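Transcriptional activator of comK gene (Bacillus halodurans, PDB 2HQB) probably promotes expression of the competence gene comK, and as a BMP-family lipoprotein with a substrate-binding-protein fold may bind a small ligand. Local coordinates at residues A[30-35]-A[232-237]; A[89-94]-A[103-108]; A[123-128]-A[181-186]; A[204-209]-A[221-226]. All coordinates share one frame; numbering follows the deposited sequence.

Contact 1. Residues A[30-35]-A[232-237]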
loop_
_atom_site.group_PDB
_atom_site.type_symbol
_atom_site.label_atom_id
_atom_site.label_comp_id
_atom_site.label_asym_id
_atom_site.label_seq_id
_atom_site.Cartn_x
_atom_site.Cartn_y
_atom_site.Cartn_z
ATOM N N LEU A 30 12.497 8.562 -8.300
ATOM C CA LEU A 30 12.685 8.934 -9.693
ATOM C C LEU A 30 11.748 10.050 -10.130
ATOM O O LEU A 30 12.159 10.921 -10.878
ATOM C CB LEU A 30 12.501 7.723 -10.596
ATOM C CG LEU A 30 13.792 6.905 -10.622
ATOM C CD1 LEU A 30 13.677 5.636 -11.492
ATOM C CD2 LEU A 30 14.869 7.790 -11.160
ATOM N N ASN A 31 10.503 10.044 -9.674
ATOM C CA ASN A 31 9.569 11.085 -10.073
ATOM C C ASN A 31 9.846 12.369 -9.301
ATOM O O ASN A 31 9.583 13.467 -9.793
ATOM C CB ASN A 31 8.118 10.642 -9.847
ATOM C CG ASN A 31 7.766 9.393 -10.625
ATOM O OD1 ASN A 31 8.213 9.217 -11.760
ATOM N ND2 ASN A 31 6.951 8.517 -10.025
ATOM N N ILE A 32 10.362 12.231 -8.082
ATOM C CA ILE A 32 10.709 13.390 -7.273
ATOM C C ILE A 32 11.708 14.187 -8.125
ATOM O O ILE A 32 11.458 15.339 -8.440
ATOM C CB ILE A 32 11.339 12.953 -5.898
ATOM C CG1 ILE A 32 10.236 12.765 -4.849
ATOM C CG2 ILE A 32 12.380 13.951 -5.444
ATOM C CD1 ILE A 32 10.758 12.306 -3.505
ATOM N N HIS A 33 12.815 13.567 -8.517
ATOM C CA HIS A 33 13.821 14.216 -9.353
ATOM C C HIS A 33 13.265 14.615 -10.715
ATOM O O HIS A 33 13.790 15.493 -11.401
ATOM C CB HIS A 33 14.998 13.273 -9.579
ATOM C CG HIS A 33 15.832 13.619 -10.778
ATOM N ND1 HIS A 33 16.789 14.613 -10.764
ATOM C CD2 HIS A 33 15.852 13.100 -12.029
ATOM C CE1 HIS A 33 17.364 14.687 -11.950
ATOM N NE2 HIS A 33 16.815 13.779 -12.736
ATOM N N SER A 34 12.208 13.951 -11.125
ATOM C CA SER A 34 11.631 14.247 -12.421
ATOM C C SER A 34 10.566 15.343 -12.394
ATOM O O SER A 34 10.712 16.328 -13.090
ATOM C CB SER A 34 11.070 12.960 -13.026
ATOM O OG SER A 34 10.099 13.238 -14.008
ATOM N N ASN A 35 9.514 15.176 -11.593
ATOM C CA ASN A 35 8.427 16.156 -11.509
ATOM C C ASN A 35 8.736 17.450 -10.710
ATOM O O ASN A 35 8.051 18.463 -10.836
ATOM C CB ASN A 35 7.163 15.455 -10.988
ATOM C CG ASN A 35 6.650 14.386 -11.961
ATOM O OD1 ASN A 35 6.515 14.651 -13.160
ATOM N ND2 ASN A 35 6.354 13.183 -11.450
ATOM N N ASP A 232 3.383 8.529 -5.947
ATOM C CA ASP A 232 2.681 9.797 -5.833
ATOM C C ASP A 232 2.867 10.433 -4.470
ATOM O O ASP A 232 3.155 11.621 -4.359
ATOM C CB ASP A 232 1.209 9.594 -6.085
ATOM C CG ASP A 232 0.937 9.352 -7.506
ATOM O OD1 ASP A 232 1.938 9.252 -8.251
ATOM O OD2 ASP A 232 -0.245 9.263 -7.878
ATOM N N LEU A 233 2.686 9.649 -3.428
ATOM C CA LEU A 233 2.875 10.197 -2.116
ATOM C C LEU A 233 4.296 10.769 -1.954
ATOM O O LEU A 233 4.471 11.816 -1.323
ATOM C CB LEU A 233 2.620 9.130 -1.057
ATOM C CG LEU A 233 2.445 9.801 0.292
ATOM C CD1 LEU A 233 1.246 10.711 0.172
ATOM C CD2 LEU A 233 2.253 8.777 1.396
ATOM N N TYR A 234 5.307 10.095 -2.508
ATOM C CA TYR A 234 6.682 10.590 -2.378
ATOM C C TYR A 234 6.789 11.959 -2.984
ATOM O O TYR A 234 7.260 12.876 -2.354
ATOM C CB TYR A 234 7.705 9.688 -3.074
ATOM C CG TYR A 234 8.326 8.659 -2.169
ATOM C CD1 TYR A 234 7.601 7.555 -1.749
ATOM C CD2 TYR A 234 9.646 8.771 -1.750
ATOM C CE1 TYR A 234 8.171 6.589 -0.945
ATOM C CE2 TYR A 234 10.220 7.806 -0.944
ATOM C CZ TYR A 234 9.471 6.715 -0.547
ATOM O OH TYR A 234 9.999 5.735 0.264
ATOM N N VAL A 235 6.367 12.083 -4.231
ATOM C CA VAL A 235 6.407 13.352 -4.916
ATOM C C VAL A 235 5.596 14.347 -4.078
ATOM O O VAL A 235 6.106 15.382 -3.685
ATOM C CB VAL A 235 5.852 13.179 -6.359
ATOM C CG1 VAL A 235 5.713 14.514 -7.053
ATOM C CG2 VAL A 235 6.802 12.272 -7.150
ATOM N N LEU A 236 4.351 14.015 -3.771
ATOM C CA LEU A 236 3.509 14.892 -2.978
ATOM C C LEU A 236 4.221 15.470 -1.754
ATOM O O LEU A 236 4.276 16.694 -1.562
ATOM C CB LEU A 236 2.253 14.139 -2.526
ATOM C CG LEU A 236 1.323 14.757 -1.479
ATOM C CD1 LEU A 236 0.893 16.159 -1.945
ATOM C CD2 LEU A 236 0.091 13.889 -1.303
ATOM N N VAL A 237 4.756 14.583 -0.927
ATOM C CA VAL A 237 5.444 14.963 0.301
ATOM C C VAL A 237 6.720 15.767 0.052
ATOM O O VAL A 237 7.109 16.565 0.878
ATOM C CB VAL A 237 5.755 13.690 1.135
ATOM C CG1 VAL A 237 6.690 14.009 2.284
ATOM C CG2 VAL A 237 4.433 13.079 1.647
#
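Ile32 and Val235 mark where helices 23-35 and 230-240 meet, their CA atoms 4.9 Å apart and the local axes crossing at -47° with a closest approach of 8.6 Å. The two helices belong to the lobe of the periplasmic-binding-protein fold that contains the N terminus, an alpha/beta lobe built on a parallel sheet. Val235 is the projecting residue. Its CG2 touches Asn31 CB at 3.4 Å and lies 4.2 Å from Ile32 CG1, while the other methyl, CG1, faces Asn35 CB. Both asparagines contribute their aliphatic carbon to the packing, which suits amides placed on the more exposed side of the interface. Ile32 works on the buried side. With CD1 anti to CA (chi2 178°), the chain spans the gap and lays that methyl against Tyr234 CB, 4.0 Å away; Val38 and Ala238 also touch this side chain. An alanine in place of Ile32 would probably open a gap beside Tyr234 CB and deprive Val235 CG2 of one partner. The tyrosine ring itself leads away from helix 23-35, meeting Phe68 and Phe93 of the sheet, and Ile32 CD1 sits at its edge, 4.1 Å from Tyr234 CD2.

Contact 2. Residues A[89-94]-A[103-108]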
loop_
_atom_site.group_PDB
_atom_site.type_symbol
_atom_site.label_atom_id
_atom_site.label_comp_id
_atom_site.label_asym_id
_atom_site.label_seq_id
_atom_site.Cartn_x
_atom_site.Cartn_y
_atom_site.Cartn_z
ATOM N N HIS A 89 15.297 17.365 7.219
ATOM C CA HIS A 89 14.004 16.791 7.568
ATOM C C HIS A 89 13.964 15.287 7.262
ATOM O O HIS A 89 14.473 14.832 6.230
ATOM C CB HIS A 89 12.897 17.476 6.798
ATOM C CG HIS A 89 11.537 17.219 7.359
ATOM N ND1 HIS A 89 11.076 17.841 8.497
ATOM C CD2 HIS A 89 10.541 16.404 6.944
ATOM C CE1 HIS A 89 9.852 17.426 8.759
ATOM N NE2 HIS A 89 9.504 16.553 7.831
ATOM N N PHE A 90 13.329 14.523 8.144
ATOM C CA PHE A 90 13.287 13.091 7.967
ATOM C C PHE A 90 11.877 12.522 7.807
ATOM O O PHE A 90 11.036 12.702 8.677
ATOM C CB PHE A 90 13.983 12.415 9.152
ATOM C CG PHE A 90 15.431 12.822 9.346
ATOM C CD1 PHE A 90 15.766 14.041 9.930
ATOM C CD2 PHE A 90 16.475 11.959 8.966
ATOM C CE1 PHE A 90 17.111 14.392 10.135
ATOM C CE2 PHE A 90 17.840 12.303 9.170
ATOM C CZ PHE A 90 18.147 13.523 9.754
ATOM N N VAL A 91 11.610 11.844 6.697
ATOM C CA VAL A 91 10.307 11.230 6.496
ATOM C C VAL A 91 10.495 9.713 6.549
ATOM O O VAL A 91 11.454 9.174 6.003
ATOM C CB VAL A 91 9.698 11.580 5.134
ATOM C CG1 VAL A 91 8.191 11.310 5.147
ATOM C CG2 VAL A 91 9.953 13.021 4.810
ATOM N N SER A 92 9.599 9.022 7.239
ATOM C CA SER A 92 9.695 7.577 7.316
ATOM C C SER A 92 8.400 7.049 6.756
ATOM O O SER A 92 7.360 7.714 6.799
ATOM C CB SER A 92 9.830 7.094 8.771
ATOM O OG SER A 92 8.577 6.675 9.339
ATOM N N PHE A 93 8.455 5.857 6.194
ATOM C CA PHE A 93 7.228 5.268 5.726
ATOM C C PHE A 93 6.802 4.292 6.820
ATOM O O PHE A 93 7.479 3.305 7.048
ATOM C CB PHE A 93 7.449 4.546 4.425
ATOM C CG PHE A 93 6.582 5.045 3.331
ATOM C CD1 PHE A 93 6.938 6.196 2.612
ATOM C CD2 PHE A 93 5.363 4.407 3.047
ATOM C CE1 PHE A 93 6.086 6.720 1.612
ATOM C CE2 PHE A 93 4.486 4.913 2.050
ATOM C CZ PHE A 93 4.847 6.075 1.327
ATOM N N ASN A 94 5.742 4.628 7.551
ATOM C CA ASN A 94 5.177 3.763 8.603
ATOM C C ASN A 94 5.591 3.760 10.050
ATOM O O ASN A 94 4.976 3.051 10.845
ATOM C CB ASN A 94 5.197 2.289 8.204
ATOM C CG ASN A 94 4.336 2.003 7.041
ATOM O OD1 ASN A 94 3.386 2.730 6.759
ATOM N ND2 ASN A 94 4.651 0.925 6.335
ATOM N N THR A 103 8.874 13.315 10.133
ATOM C CA THR A 103 7.500 12.996 9.765
ATOM C C THR A 103 7.349 11.482 9.517
ATOM O O THR A 103 8.346 10.753 9.461
ATOM C CB THR A 103 7.147 13.737 8.481
ATOM O OG1 THR A 103 7.305 15.134 8.707
ATOM C CG2 THR A 103 5.708 13.451 8.017
ATOM N N SER A 104 6.116 10.997 9.394
ATOM C CA SER A 104 5.884 9.579 9.091
ATOM C C SER A 104 4.650 9.492 8.214
ATOM O O SER A 104 3.675 10.209 8.401
ATOM C CB SER A 104 5.689 8.716 10.342
ATOM O OG SER A 104 4.350 8.728 10.789
ATOM N N LEU A 105 4.703 8.599 7.246
ATOM C CA LEU A 105 3.608 8.453 6.322
ATOM C C LEU A 105 2.887 7.128 6.522
ATOM O O LEU A 105 3.532 6.095 6.741
ATOM C CB LEU A 105 4.170 8.544 4.904
ATOM C CG LEU A 105 5.037 9.778 4.684
ATOM C CD1 LEU A 105 5.697 9.699 3.350
ATOM C CD2 LEU A 105 4.166 11.015 4.757
ATOM N N HIS A 106 1.561 7.162 6.423
ATOM C CA HIS A 106 0.742 5.956 6.552
ATOM C C HIS A 106 -0.416 5.937 5.550
ATOM O O HIS A 106 -1.058 6.959 5.294
ATOM C CB HIS A 106 0.144 5.870 7.940
ATOM C CG HIS A 106 1.153 5.954 9.030
ATOM N ND1 HIS A 106 1.670 4.836 9.647
ATOM C CD2 HIS A 106 1.718 7.023 9.639
ATOM C CE1 HIS A 106 2.507 5.216 10.596
ATOM N NE2 HIS A 106 2.553 6.537 10.614
ATOM N N PHE A 107 -0.673 4.776 4.964
ATOM C CA PHE A 107 -1.780 4.648 4.041
ATOM C C PHE A 107 -2.929 4.082 4.831
ATOM O O PHE A 107 -2.766 3.178 5.660
ATOM C CB PHE A 107 -1.456 3.723 2.885
ATOM C CG PHE A 107 -0.705 4.390 1.797
ATOM C CD1 PHE A 107 0.674 4.265 1.707
ATOM C CD2 PHE A 107 -1.364 5.163 0.870
ATOM C CE1 PHE A 107 1.395 4.910 0.689
ATOM C CE2 PHE A 107 -0.667 5.814 -0.151
ATOM C CZ PHE A 107 0.723 5.686 -0.243
ATOM N N GLU A 108 -4.098 4.651 4.576
ATOM C CA GLU A 108 -5.302 4.243 5.252
ATOM C C GLU A 108 -5.804 2.998 4.534
ATOM O O GLU A 108 -6.048 3.032 3.333
ATOM C CB GLU A 108 -6.299 5.399 5.204
ATOM C CG GLU A 108 -7.094 5.551 6.487
ATOM C CD GLU A 108 -6.213 5.764 7.703
ATOM O OE1 GLU A 108 -5.545 6.816 7.763
ATOM O OE2 GLU A 108 -6.188 4.885 8.593
#
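Leu105 packs against Phe93 from the neighbouring strand, its CB over the middle of the ring in a CH-pi contact, 4.2 Å from the centroid. Its CD1 meets Phe93 CE1 and, at 3.5 Å, Val91 CG1, filling the groove between these two residues. At the ring's edge Phe93 CE2 meets Phe107 CE1, the planes 36° apart. Helix 230-240 covers this hydrophobic face through Val230, Leu233 and Val237. The strands are parallel neighbours in the sheet of an alpha/beta lobe, yet no helix links them. Their ladder runs from Thr103 N on Phe90 O (2.7 Å), through Ser92 N on Thr103 O and Leu105 N on Ser92 O, to Asn94 N on Leu105 O. With CG anti to the backbone N (chi1 -164°), His89 carries its ring toward Thr103, where NE2 donates to OG1 at 2.8 Å; Glu247 O also bonds that hydroxyl. On the opposite face His106 NE2 donates to Ser104 OG, which also bonds Asn250 OD1. The His106 ring stacks on Tyr252, turns one face toward Asn94 N and brings CE1 3.3 Å from Asn94 O. An alanine replacing His106 would probably leave Ser104 OG without this donor, Tyr252 without its stacking partner and the Asn94 backbone less covered.

Contact 3. Residues A[123-128]-A[181-186]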
loop_
_atom_site.group_PDB
_atom_site.type_symbol
_atom_site.label_atom_id
_atom_site.label_comp_id
_atom_site.label_asym_id
_atom_site.label_seq_id
_atom_site.Cartn_x
_atom_site.Cartn_y
_atom_site.Cartn_z
HETATM N N MSE A 123 -18.882 -10.055 -7.709
HETATM C CA MSE A 123 -18.420 -10.947 -8.756
HETATM C C MSE A 123 -18.310 -12.387 -8.332
HETATM O O MSE A 123 -17.649 -13.187 -9.000
HETATM C CB MSE A 123 -17.069 -10.463 -9.271
HETATM C CG MSE A 123 -17.180 -9.193 -10.057
HETATM SE SE MSE A 123 -18.469 -9.496 -11.469
HETATM C CE MSE A 123 -17.394 -10.684 -12.566
ATOM N N SER A 124 -18.952 -12.726 -7.224
ATOM C CA SER A 124 -18.864 -14.087 -6.753
ATOM C C SER A 124 -20.073 -14.893 -7.130
ATOM O O SER A 124 -21.210 -14.398 -7.122
ATOM C CB SER A 124 -18.685 -14.128 -5.237
ATOM O OG SER A 124 -18.466 -15.460 -4.796
ATOM N N GLU A 125 -19.810 -16.141 -7.484
ATOM C CA GLU A 125 -20.869 -17.061 -7.827
ATOM C C GLU A 125 -21.340 -17.757 -6.554
ATOM O O GLU A 125 -22.534 -17.820 -6.283
ATOM C CB GLU A 125 -20.359 -18.079 -8.827
ATOM C CG GLU A 125 -20.394 -17.586 -10.262
ATOM C CD GLU A 125 -21.803 -17.530 -10.823
ATOM O OE1 GLU A 125 -22.581 -16.636 -10.414
ATOM O OE2 GLU A 125 -22.131 -18.396 -11.668
ATOM N N THR A 126 -20.384 -18.243 -5.765
ATOM C CA THR A 126 -20.672 -18.941 -4.523
ATOM C C THR A 126 -20.903 -18.041 -3.335
ATOM O O THR A 126 -20.959 -18.522 -2.208
ATOM C CB THR A 126 -19.526 -19.850 -4.094
ATOM O OG1 THR A 126 -19.005 -20.533 -5.231
ATOM C CG2 THR A 126 -20.028 -20.887 -3.059
ATOM N N HIS A 127 -21.024 -16.743 -3.556
ATOM C CA HIS A 127 -21.206 -15.847 -2.423
ATOM C C HIS A 127 -20.247 -16.213 -1.290
ATOM O O HIS A 127 -20.609 -16.191 -0.111
ATOM C CB HIS A 127 -22.649 -15.916 -1.958
ATOM C CG HIS A 127 -23.572 -15.153 -2.845
ATOM N ND1 HIS A 127 -23.454 -15.175 -4.217
ATOM C CD2 HIS A 127 -24.574 -14.290 -2.561
ATOM C CE1 HIS A 127 -24.340 -14.350 -4.744
ATOM N NE2 HIS A 127 -25.030 -13.801 -3.761
ATOM N N LYS A 128 -19.023 -16.566 -1.686
ATOM C CA LYS A 128 -17.950 -16.938 -0.774
ATOM C C LYS A 128 -16.640 -16.280 -1.220
ATOM O O LYS A 128 -15.993 -16.749 -2.165
ATOM C CB LYS A 128 -17.770 -18.452 -0.748
ATOM C CG LYS A 128 -18.850 -19.181 0.018
ATOM C CD LYS A 128 -18.463 -20.653 0.141
ATOM C CE LYS A 128 -19.395 -21.436 1.045
ATOM N NZ LYS A 128 -18.949 -22.850 1.133
ATOM N N GLN A 181 -15.153 -23.813 -1.702
ATOM C CA GLN A 181 -15.901 -23.143 -2.756
ATOM C C GLN A 181 -15.753 -21.630 -2.736
ATOM O O GLN A 181 -16.717 -20.913 -2.959
ATOM C CB GLN A 181 -17.388 -23.521 -2.689
ATOM C CG GLN A 181 -17.661 -25.018 -2.489
ATOM C CD GLN A 181 -17.102 -25.910 -3.602
ATOM O OE1 GLN A 181 -15.884 -26.006 -3.799
ATOM N NE2 GLN A 181 -18.001 -26.575 -4.332
ATOM N N VAL A 182 -14.546 -21.146 -2.459
ATOM C CA VAL A 182 -14.299 -19.708 -2.463
ATOM C C VAL A 182 -13.854 -19.428 -3.904
ATOM O O VAL A 182 -13.048 -20.165 -4.472
ATOM C CB VAL A 182 -13.178 -19.306 -1.454
ATOM C CG1 VAL A 182 -13.194 -17.809 -1.223
ATOM C CG2 VAL A 182 -13.365 -20.024 -0.134
ATOM N N ASP A 183 -14.365 -18.363 -4.497
ATOM C CA ASP A 183 -14.035 -18.078 -5.882
ATOM C C ASP A 183 -13.497 -16.674 -6.204
ATOM O O ASP A 183 -13.219 -16.357 -7.360
ATOM C CB ASP A 183 -15.265 -18.385 -6.742
ATOM C CG ASP A 183 -16.498 -17.592 -6.314
ATOM O OD1 ASP A 183 -17.540 -17.701 -7.005
ATOM O OD2 ASP A 183 -16.427 -16.865 -5.291
ATOM N N VAL A 184 -13.386 -15.821 -5.198
ATOM C CA VAL A 184 -12.833 -14.489 -5.394
ATOM C C VAL A 184 -11.846 -14.314 -4.247
ATOM O O VAL A 184 -12.225 -14.436 -3.075
ATOM C CB VAL A 184 -13.915 -13.408 -5.332
ATOM C CG1 VAL A 184 -13.329 -12.056 -5.687
ATOM C CG2 VAL A 184 -15.036 -13.766 -6.275
ATOM N N PHE A 185 -10.584 -14.054 -4.587
ATOM C CA PHE A 185 -9.537 -13.884 -3.581
ATOM C C PHE A 185 -8.835 -12.497 -3.484
ATOM O O PHE A 185 -8.655 -11.756 -4.469
ATOM C CB PHE A 185 -8.499 -14.983 -3.758
ATOM C CG PHE A 185 -9.071 -16.376 -3.689
ATOM C CD1 PHE A 185 -9.748 -16.924 -4.775
ATOM C CD2 PHE A 185 -8.872 -17.170 -2.563
ATOM C CE1 PHE A 185 -10.210 -18.252 -4.747
ATOM C CE2 PHE A 185 -9.327 -18.501 -2.524
ATOM C CZ PHE A 185 -9.995 -19.039 -3.620
ATOM N N TYR A 186 -8.482 -12.151 -2.250
ATOM C CA TYR A 186 -7.804 -10.903 -1.933
ATOM C C TYR A 186 -6.524 -11.326 -1.225
ATOM O O TYR A 186 -6.510 -11.450 0.000
ATOM C CB TYR A 186 -8.668 -10.066 -0.984
ATOM C CG TYR A 186 -8.109 -8.692 -0.721
ATOM C CD1 TYR A 186 -7.435 -7.978 -1.727
ATOM C CD2 TYR A 186 -8.267 -8.078 0.516
ATOM C CE1 TYR A 186 -6.930 -6.671 -1.498
ATOM C CE2 TYR A 186 -7.765 -6.774 0.743
ATOM C CZ TYR A 186 -7.104 -6.089 -0.275
ATOM O OH TYR A 186 -6.659 -4.809 -0.062
#
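Asp183 turns its carboxylate into the loop 123-128 and takes three hydrogen bonds there. Ser124 OG donates to the syn lone pair of Asp183 OD2 at 2.5 Å. The other oxygen, Asp183 OD1, accepts two successive backbone amides: Glu125 N at 2.8 Å, close to the carboxylate plane on the syn side, and Thr126 N at 3.1 Å, from above that plane. A short acidic side chain suits this place, because its two oxygens can meet the hydroxyl and both N-H groups of a turning chain. Its CG lies between the backbone N and carbonyl carbon (chi1 58°), which directs the group at the loop while Asp183 N donates to Lys128 O, 3.3 Å away. Around this polar centre, Val184 CG2 rests on Ser124 CB at 3.8 Å. Thr126 OG1 makes a weak bond to Gln181 O, and Lys128 runs its extended chain past Gln181 O to deliver NZ to Glu180 O.

In the second shell, a weak bond from Lys128 N helps place Ser124 OG, while backbone bonds tie Asp183 to Phe206 and Val184 to Gly130. Both segments follow helix ends: Met123, a selenomethionine, comes just beyond helix 110-122, and Gln181, with positive phi, closes helix 167-178 in a Schellman motif. The contact lies where the chain enters two neighbouring parallel strands, 128-133 and 184-186, in the second alpha/beta lobe. Three donors converging on one carboxylate would probably favour its ionised form, although Lys128 O, an acceptor 3.2 Å from Asp183 OD2, opposes this, and they would fix the group's rotation.

Contact 4. Residues A[204-209]-A[221-226]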
loop_
_atom_site.group_PDB
_atom_site.type_symbol
_atom_site.label_atom_id
_atom_site.label_comp_id
_atom_site.label_asym_id
_atom_site.label_seq_id
_atom_site.Cartn_x
_atom_site.Cartn_y
_atom_site.Cartn_z
ATOM N N GLY A 204 -8.579 -20.360 -12.549
ATOM C CA GLY A 204 -9.714 -19.761 -13.215
ATOM C C GLY A 204 -10.617 -18.986 -12.277
ATOM O O GLY A 204 -11.768 -18.678 -12.603
ATOM N N ASP A 205 -10.113 -18.668 -11.093
ATOM C CA ASP A 205 -10.911 -17.886 -10.161
ATOM C C ASP A 205 -10.589 -16.383 -10.345
ATOM O O ASP A 205 -9.764 -16.011 -11.192
ATOM C CB ASP A 205 -10.646 -18.360 -8.721
ATOM C CG ASP A 205 -11.473 -19.606 -8.348
ATOM O OD1 ASP A 205 -12.712 -19.528 -8.478
ATOM O OD2 ASP A 205 -10.903 -20.646 -7.926
ATOM N N PHE A 206 -11.257 -15.532 -9.574
ATOM C CA PHE A 206 -11.056 -14.078 -9.615
ATOM C C PHE A 206 -10.231 -13.554 -8.434
ATOM O O PHE A 206 -10.331 -14.051 -7.319
ATOM C CB PHE A 206 -12.411 -13.362 -9.609
ATOM C CG PHE A 206 -13.139 -13.442 -10.912
ATOM C CD1 PHE A 206 -14.526 -13.416 -10.951
ATOM C CD2 PHE A 206 -12.438 -13.501 -12.110
ATOM C CE1 PHE A 206 -15.203 -13.445 -12.161
ATOM C CE2 PHE A 206 -13.111 -13.528 -13.325
ATOM C CZ PHE A 206 -14.498 -13.500 -13.342
ATOM N N ALA A 207 -9.406 -12.548 -8.674
ATOM C CA ALA A 207 -8.647 -12.005 -7.569
ATOM C C ALA A 207 -8.795 -10.492 -7.505
ATOM O O ALA A 207 -9.334 -9.880 -8.427
ATOM C CB ALA A 207 -7.200 -12.382 -7.710
ATOM N N ILE A 208 -8.366 -9.909 -6.385
ATOM C CA ILE A 208 -8.354 -8.446 -6.215
ATOM C C ILE A 208 -6.877 -8.029 -6.076
ATOM O O ILE A 208 -6.154 -8.573 -5.234
ATOM C CB ILE A 208 -9.103 -7.953 -4.936
ATOM C CG1 ILE A 208 -10.593 -8.305 -5.002
ATOM C CG2 ILE A 208 -8.970 -6.436 -4.822
ATOM C CD1 ILE A 208 -11.290 -7.748 -6.195
ATOM N N GLY A 209 -6.431 -7.090 -6.911
ATOM C CA GLY A 209 -5.054 -6.621 -6.837
ATOM C C GLY A 209 -4.672 -5.967 -5.504
ATOM O O GLY A 209 -5.505 -5.371 -4.811
ATOM N N THR A 221 -8.476 -11.541 -14.759
ATOM C CA THR A 221 -8.598 -12.347 -13.537
ATOM C C THR A 221 -8.644 -11.326 -12.392
ATOM O O THR A 221 -9.204 -11.565 -11.315
ATOM C CB THR A 221 -7.362 -13.195 -13.310
ATOM O OG1 THR A 221 -7.431 -14.349 -14.127
ATOM C CG2 THR A 221 -7.249 -13.609 -11.876
ATOM N N ILE A 222 -8.017 -10.182 -12.655
ATOM C CA ILE A 222 -7.930 -9.090 -11.707
ATOM C C ILE A 222 -9.149 -8.202 -11.877
ATOM O O ILE A 222 -9.155 -7.309 -12.712
ATOM C CB ILE A 222 -6.627 -8.304 -11.946
ATOM C CG1 ILE A 222 -5.441 -9.274 -11.841
ATOM C CG2 ILE A 222 -6.456 -7.223 -10.922
ATOM C CD1 ILE A 222 -5.271 -9.937 -10.476
ATOM N N LEU A 223 -10.183 -8.495 -11.094
ATOM C CA LEU A 223 -11.439 -7.758 -11.088
ATOM C C LEU A 223 -11.119 -6.300 -10.885
ATOM O O LEU A 223 -11.629 -5.420 -11.585
ATOM C CB LEU A 223 -12.300 -8.243 -9.927
ATOM C CG LEU A 223 -12.420 -9.769 -9.891
ATOM C CD1 LEU A 223 -13.202 -10.214 -8.665
ATOM C CD2 LEU A 223 -13.090 -10.239 -11.177
ATOM N N THR A 224 -10.265 -6.067 -9.894
ATOM C CA THR A 224 -9.790 -4.732 -9.538
ATOM C C THR A 224 -8.621 -4.851 -8.568
ATOM O O THR A 224 -8.262 -5.948 -8.137
ATOM C CB THR A 224 -10.943 -3.887 -8.937
ATOM O OG1 THR A 224 -11.708 -3.378 -10.025
ATOM C CG2 THR A 224 -10.455 -2.699 -8.101
ATOM N N SER A 225 -8.029 -3.715 -8.229
ATOM C CA SER A 225 -6.903 -3.689 -7.333
ATOM C C SER A 225 -7.061 -2.571 -6.311
ATOM O O SER A 225 -7.549 -1.489 -6.645
ATOM C CB SER A 225 -5.637 -3.490 -8.168
ATOM O OG SER A 225 -5.899 -3.840 -9.520
ATOM N N THR A 226 -6.680 -2.848 -5.064
ATOM C CA THR A 226 -6.717 -1.841 -4.008
ATOM C C THR A 226 -5.337 -1.134 -4.078
ATOM O O THR A 226 -4.372 -1.539 -3.465
ATOM C CB THR A 226 -7.018 -2.490 -2.581
ATOM O OG1 THR A 226 -6.047 -3.488 -2.235
ATOM C CG2 THR A 226 -8.386 -3.157 -2.594
#
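Phe206 offers the flat surface on which Leu223 settles. With CG anti to the carbonyl carbon (chi1 -50°), the leucine brings CD2 over one face of the ring, 3.5 Å from its centroid and displaced toward the rim, and the two side chains cross at about a right angle. Strands 206-211 and 222-228 are parallel neighbours in the mixed sheet of the second alpha/beta lobe, and a beta bulge interrupts their pairing. Ala207 pairs with Ile222 but Gly209 with Ser225, so one strand carries an extra residue. Helical backbone angles at Leu223 absorb it. Before the bulge, Ala207 N donates to Thr221 O at 2.8 Å, nearly straight at 176°, and Leu223 N returns to Ala207 O; beyond it, Thr226 N bonds Gly209 O at 2.8 Å.

On the Leu223 side, Ile208 CD1 lies against Leu223 CB at 3.9 Å, so the leucine fits between Phe206 and Ile208; Met123, Val119 and Val184 also touch it. On the opposite face Ala207 CB makes a low bump that Ile222 CD1 reaches at 4.2 Å, and Ile200 and Val197 of helix 193-203 pack over this pair. Gly209 has no side chain to place where the strands come close, although that spacing is doubtful. Thr226 directs OG1 to Tyr186 OH, and its methyl, Thr226 CG2, meets Ile208 CG2 at 4.0 Å.

In the fold
After strand 7-11 at the N terminus the chain forms helix 23-35, whose partner in contact 1 comes 197 residues later. The other three contacts nest inside that long loop and follow one another without crossing. Contact 2 closes a short loop within the first parallel sheet. Contact 3 then opens after helix 110-122, in the second lobe, and closes at strand 184-186; contact 4 joins the next two strands of the same sheet. Contacts 3 and 4 touch, Phe185 O lying 2.7 Å from Ile208 N. Strand 222-228 leads straight into helix 230-240, which returns to the first lobe and packs on contact 2 as it closes contact 1. Centres of contacts 1 and 3 lie 38 Å apart.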